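Long-range contact in hydrogen peroxide-inducible genes activator (Corynebacterium glutamicum, PDB 6G1B), which probably senses hydrogen peroxide and controls antioxidant genes as a LysR-type transcriptional regulator of the OxyR family: residues A144-G149 with G284-S289. The protein carries 1 engineered substitution. Sequence-based numbering, arbitrary orientation.
With 1PS (3-pyridinium-1-ylpropane-1-sulfonate), chain E; PEO (hydrogen peroxide), chain H.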
ATOM      1  N   ALA A 144     -14.087  23.300  -8.523  1.00 35.49           N
ATOM      2  CA  ALA A 144     -14.516  22.499  -7.371  1.00 36.21           C
ATOM      3  C   ALA A 144     -13.466  22.529  -6.251  1.00 35.76           C
ATOM      4  O   ALA A 144     -13.834  22.720  -5.089  1.00 36.62           O
ATOM      5  CB  ALA A 144     -14.853  21.069  -7.751  1.00 36.98           C
ATOM      6  N   LEU A 145     -12.185  22.384  -6.595  1.00 35.08           N
ATOM      7  CA  LEU A 145     -11.097  22.452  -5.607  1.00 35.12           C
ATOM      8  C   LEU A 145     -10.969  23.845  -4.958  1.00 35.10           C
ATOM      9  O   LEU A 145     -10.729  23.959  -3.736  1.00 35.20           O
ATOM     10  CB  LEU A 145      -9.749  22.074  -6.225  1.00 34.79           C
ATOM     11  CG  LEU A 145      -9.506  20.654  -6.741  1.00 35.63           C
ATOM     12  CD1 LEU A 145      -8.219  20.625  -7.553  1.00 35.49           C
ATOM     13  CD2 LEU A 145      -9.428  19.668  -5.581  1.00 36.91           C
ATOM     14  N   LEU A 146     -11.123  24.890  -5.775  1.00 35.13           N
ATOM     15  CA  LEU A 146     -11.096  26.259  -5.296  1.00 35.43           C
ATOM     16  C   LEU A 146     -12.205  26.502  -4.276  1.00 36.77           C
ATOM     17  O   LEU A 146     -11.968  27.034  -3.185  1.00 36.61           O
ATOM     18  CB  LEU A 146     -11.206  27.255  -6.479  1.00 35.18           C
ATOM     19  CG  LEU A 146     -11.032  28.735  -6.144  1.00 35.36           C
ATOM     20  CD1 LEU A 146      -9.655  28.990  -5.584  1.00 34.99           C
ATOM     21  CD2 LEU A 146     -11.254  29.615  -7.385  1.00 36.45           C
ATOM     22  N   ARG A 147     -13.409  26.128  -4.656  1.00 39.13           N
ATOM     23  CA  ARG A 147     -14.596  26.272  -3.806  1.00 41.65           C
ATOM     24  C   ARG A 147     -14.400  25.584  -2.441  1.00 42.34           C
ATOM     25  O   ARG A 147     -14.786  26.119  -1.397  1.00 42.38           O
ATOM     26  CB  ARG A 147     -15.780  25.639  -4.526  1.00 44.61           C
ATOM     27  CG  ARG A 147     -17.134  26.321  -4.374  1.00 48.33           C
ATOM     28  CD  ARG A 147     -17.928  26.252  -5.714  1.00 50.49           C
ATOM     29  NE  ARG A 147     -18.113  24.871  -6.186  1.00 53.25           N
ATOM     30  CZ  ARG A 147     -17.956  24.426  -7.453  1.00 54.64           C
ATOM     31  NH1 ARG A 147     -17.529  25.219  -8.443  1.00 52.68           N
ATOM     32  NH2 ARG A 147     -18.172  23.136  -7.713  1.00 55.34           N
ATOM     33  N   ASP A 148     -13.785  24.409  -2.458  1.00 42.25           N
ATOM     34  CA  ASP A 148     -13.620  23.609  -1.246  1.00 43.96           C
ATOM     35  C   ASP A 148     -12.343  23.907  -0.452  1.00 41.16           C
ATOM     36  O   ASP A 148     -12.104  23.283   0.555  1.00 42.58           O
ATOM     37  CB  ASP A 148     -13.706  22.128  -1.617  1.00 47.26           C
ATOM     38  CG  ASP A 148     -15.103  21.742  -2.129  1.00 52.04           C
ATOM     39  OD1 ASP A 148     -16.100  22.010  -1.387  1.00 54.96           O
ATOM     40  OD2 ASP A 148     -15.211  21.181  -3.261  1.00 55.99           O
ATOM     41  N   GLY A 149     -11.554  24.881  -0.902  1.00 38.11           N
ATOM     42  CA  GLY A 149     -10.320  25.267  -0.246  1.00 36.78           C
ATOM     43  C   GLY A 149      -9.108  24.400  -0.489  1.00 36.21           C
ATOM     44  O   GLY A 149      -8.047  24.654   0.098  1.00 36.51           O
ATOM     45  N   GLY A 284      -6.703  34.401 -16.774  1.00 34.67           N
ATOM     46  CA  GLY A 284      -6.827  35.116 -15.500  1.00 34.64           C
ATOM     47  C   GLY A 284      -6.579  34.258 -14.270  1.00 34.50           C
ATOM     48  O   GLY A 284      -6.502  33.045 -14.347  1.00 34.47           O
ATOM     49  N   LEU A 285      -6.449  34.893 -13.126  1.00 34.62           N
ATOM     50  CA  LEU A 285      -6.371  34.189 -11.837  1.00 34.58           C
ATOM     51  C   LEU A 285      -7.736  34.316 -11.173  1.00 34.39           C
ATOM     52  O   LEU A 285      -8.262  35.426 -11.105  1.00 34.62           O
ATOM     53  CB  LEU A 285      -5.333  34.816 -10.961  1.00 34.98           C
ATOM     54  CG  LEU A 285      -3.891  34.421 -11.032  1.00 35.68           C
ATOM     55  CD1 LEU A 285      -3.225  35.015  -9.777  1.00 36.21           C
ATOM     56  CD2 LEU A 285      -3.714  32.909 -11.064  1.00 35.81           C
ATOM     57  N   VAL A 286      -8.333  33.215 -10.728  1.00 34.35           N
ATOM     58  CA  VAL A 286      -9.598  33.297 -10.016  1.00 34.46           C
ATOM     59  C   VAL A 286      -9.472  32.797  -8.574  1.00 34.51           C
ATOM     60  O   VAL A 286      -8.860  31.764  -8.313  1.00 34.86           O
ATOM     61  CB  VAL A 286     -10.845  32.803 -10.828  1.00 34.77           C
ATOM     62  CG1 VAL A 286     -10.478  32.269 -12.183  1.00 34.92           C
ATOM     63  CG2 VAL A 286     -11.766  31.892 -10.066  1.00 35.06           C
ATOM     64  N   TYR A 287     -10.040  33.540  -7.633  1.00 34.54           N
ATOM     65  CA  TYR A 287      -9.923  33.172  -6.211  1.00 34.58           C
ATOM     66  C   TYR A 287     -11.221  33.446  -5.461  1.00 34.70           C
ATOM     67  O   TYR A 287     -12.094  34.114  -5.991  1.00 35.05           O
ATOM     68  CB  TYR A 287      -8.716  33.865  -5.592  1.00 34.61           C
ATOM     69  CG  TYR A 287      -8.841  35.363  -5.452  1.00 34.82           C
ATOM     70  CD1 TYR A 287      -8.432  36.227  -6.472  1.00 35.14           C
ATOM     71  CD2 TYR A 287      -9.342  35.925  -4.278  1.00 34.96           C
ATOM     72  CE1 TYR A 287      -8.525  37.604  -6.325  1.00 35.69           C
ATOM     73  CE2 TYR A 287      -9.437  37.296  -4.106  1.00 35.47           C
ATOM     74  CZ  TYR A 287      -9.049  38.136  -5.132  1.00 35.95           C
ATOM     75  OH  TYR A 287      -9.177  39.487  -4.932  1.00 36.80           O
ATOM     76  N   ARG A 288     -11.353  32.899  -4.259  1.00 34.77           N
ATOM     77  CA  ARG A 288     -12.578  33.065  -3.449  1.00 35.12           C
ATOM     78  C   ARG A 288     -12.647  34.474  -2.881  1.00 35.47           C
ATOM     79  O   ARG A 288     -11.687  34.934  -2.242  1.00 35.22           O
ATOM     80  CB  ARG A 288     -12.607  32.049  -2.302  1.00 34.91           C
ATOM     81  CG  ARG A 288     -12.530  30.568  -2.651  1.00 35.07           C
ATOM     82  CD  ARG A 288     -12.551  29.709  -1.362  1.00 35.18           C
ATOM     83  NE  ARG A 288     -11.310  29.885  -0.611  1.00 34.65           N
ATOM     84  CZ  ARG A 288     -10.140  29.319  -0.890  1.00 34.81           C
ATOM     85  NH1 ARG A 288      -9.992  28.438  -1.893  1.00 35.31           N
ATOM     86  NH2 ARG A 288      -9.096  29.641  -0.149  1.00 34.69           N
ATOM     87  N   SER A 289     -13.777  35.162  -3.068  1.00 36.58           N
ATOM     88  CA  SER A 289     -14.070  36.459  -2.361  1.00 37.43           C
ATOM     89  C   SER A 289     -13.803  36.486  -0.860  1.00 37.40           C
ATOM     90  O   SER A 289     -13.457  37.526  -0.311  1.00 37.55           O
ATOM     91  CB  SER A 289     -15.544  36.820  -2.487  1.00 38.55           C
ATOM     92  OG  SER A 289     -15.751  37.212  -3.784  1.00 39.56           O
TER
HETATM   93  N1  1PS E 403     -11.633  40.032   1.875  0.83 52.21           N
HETATM   94  C1  1PS E 403     -12.369  39.029   2.424  1.00 44.90           C
HETATM   95  C2  1PS E 403     -12.212  38.699   3.761  0.55 51.36           C
HETATM   96  C3  1PS E 403     -10.734  40.697   2.650  1.00 57.05           C
HETATM   97  C4  1PS E 403     -10.578  40.365   3.989  0.90 51.19           C
HETATM   98  C5  1PS E 403     -11.318  39.369   4.529  1.00 52.38           C
HETATM   99  C6  1PS E 403     -11.764  40.373   0.463  1.00 57.78           C
HETATM  100  C7  1PS E 403     -13.147  40.906   0.093  1.00 55.85           C
HETATM  101  C8  1PS E 403     -13.365  40.723  -1.409  0.56 55.58           C
HETATM  102  S1  1PS E 403     -14.588  41.923  -1.993  0.92 57.05           S
HETATM  103  O1  1PS E 403     -14.945  41.652  -3.433  0.78 57.08           O
HETATM  104  O2  1PS E 403     -14.075  43.332  -1.835  0.85 53.52           O
HETATM  105  O3  1PS E 403     -15.802  41.931  -1.099  0.62 45.17           O
HETATM  106  O1  PEO H 406      -9.802  41.421  -8.224  1.00 63.77           O
HETATM  107  O2  PEO H 406      -8.822  41.424  -7.112  1.00 63.70           O
HETATM  108  O   HOH W   1      -7.035  27.796   0.137  1.00 36.36           O
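Arg288 reaches from the end of strand 278-288 to the last turn of helix 139-147, where its NH1 donates to the backbone O of Leu146 over 2.7 Å. The bond leaves NH1 close to the guanidinium plane and lands on a lone pair in the carbonyl plane, with an N-H...O angle of 154°. The same oxygen accepts the backbone N of Gly149 at 3.2 Å, within a Schellman motif that ends the helix; Gly149 CA lies over one face of the guanidinium, 3.6 Å from NH1. The helix dipole would be expected to favour a positive charge here. NH1 also bonds to Ile151 O, and NH2 makes a salt bridge to an acidic side chain of another chain.

Leu146 makes the apolar contact. A chi1 of -173° swings its CG opposite the backbone N and brings both methyls to the strand, CD2 lying 3.6 Å from Val286 CG2. That methyl also packs against Val286 O at 3.3 Å. The leucine and arginine side chains run past each other in opposite directions, Leu146 CD1 coming within 3.7 Å of Arg288 NH1.

Tyr287 leaves the strand on the side away from the helix; its OH lies 2.9 Å from O2 of a hydrogen peroxide, probably from the crystallisation liquor, and its ring meets Phe297 of helix 294-317. Within the substrate-binding domain, helix 139-147 thus packs on strand 278-288, flanked by antiparallel strands 153-158 and 165-180.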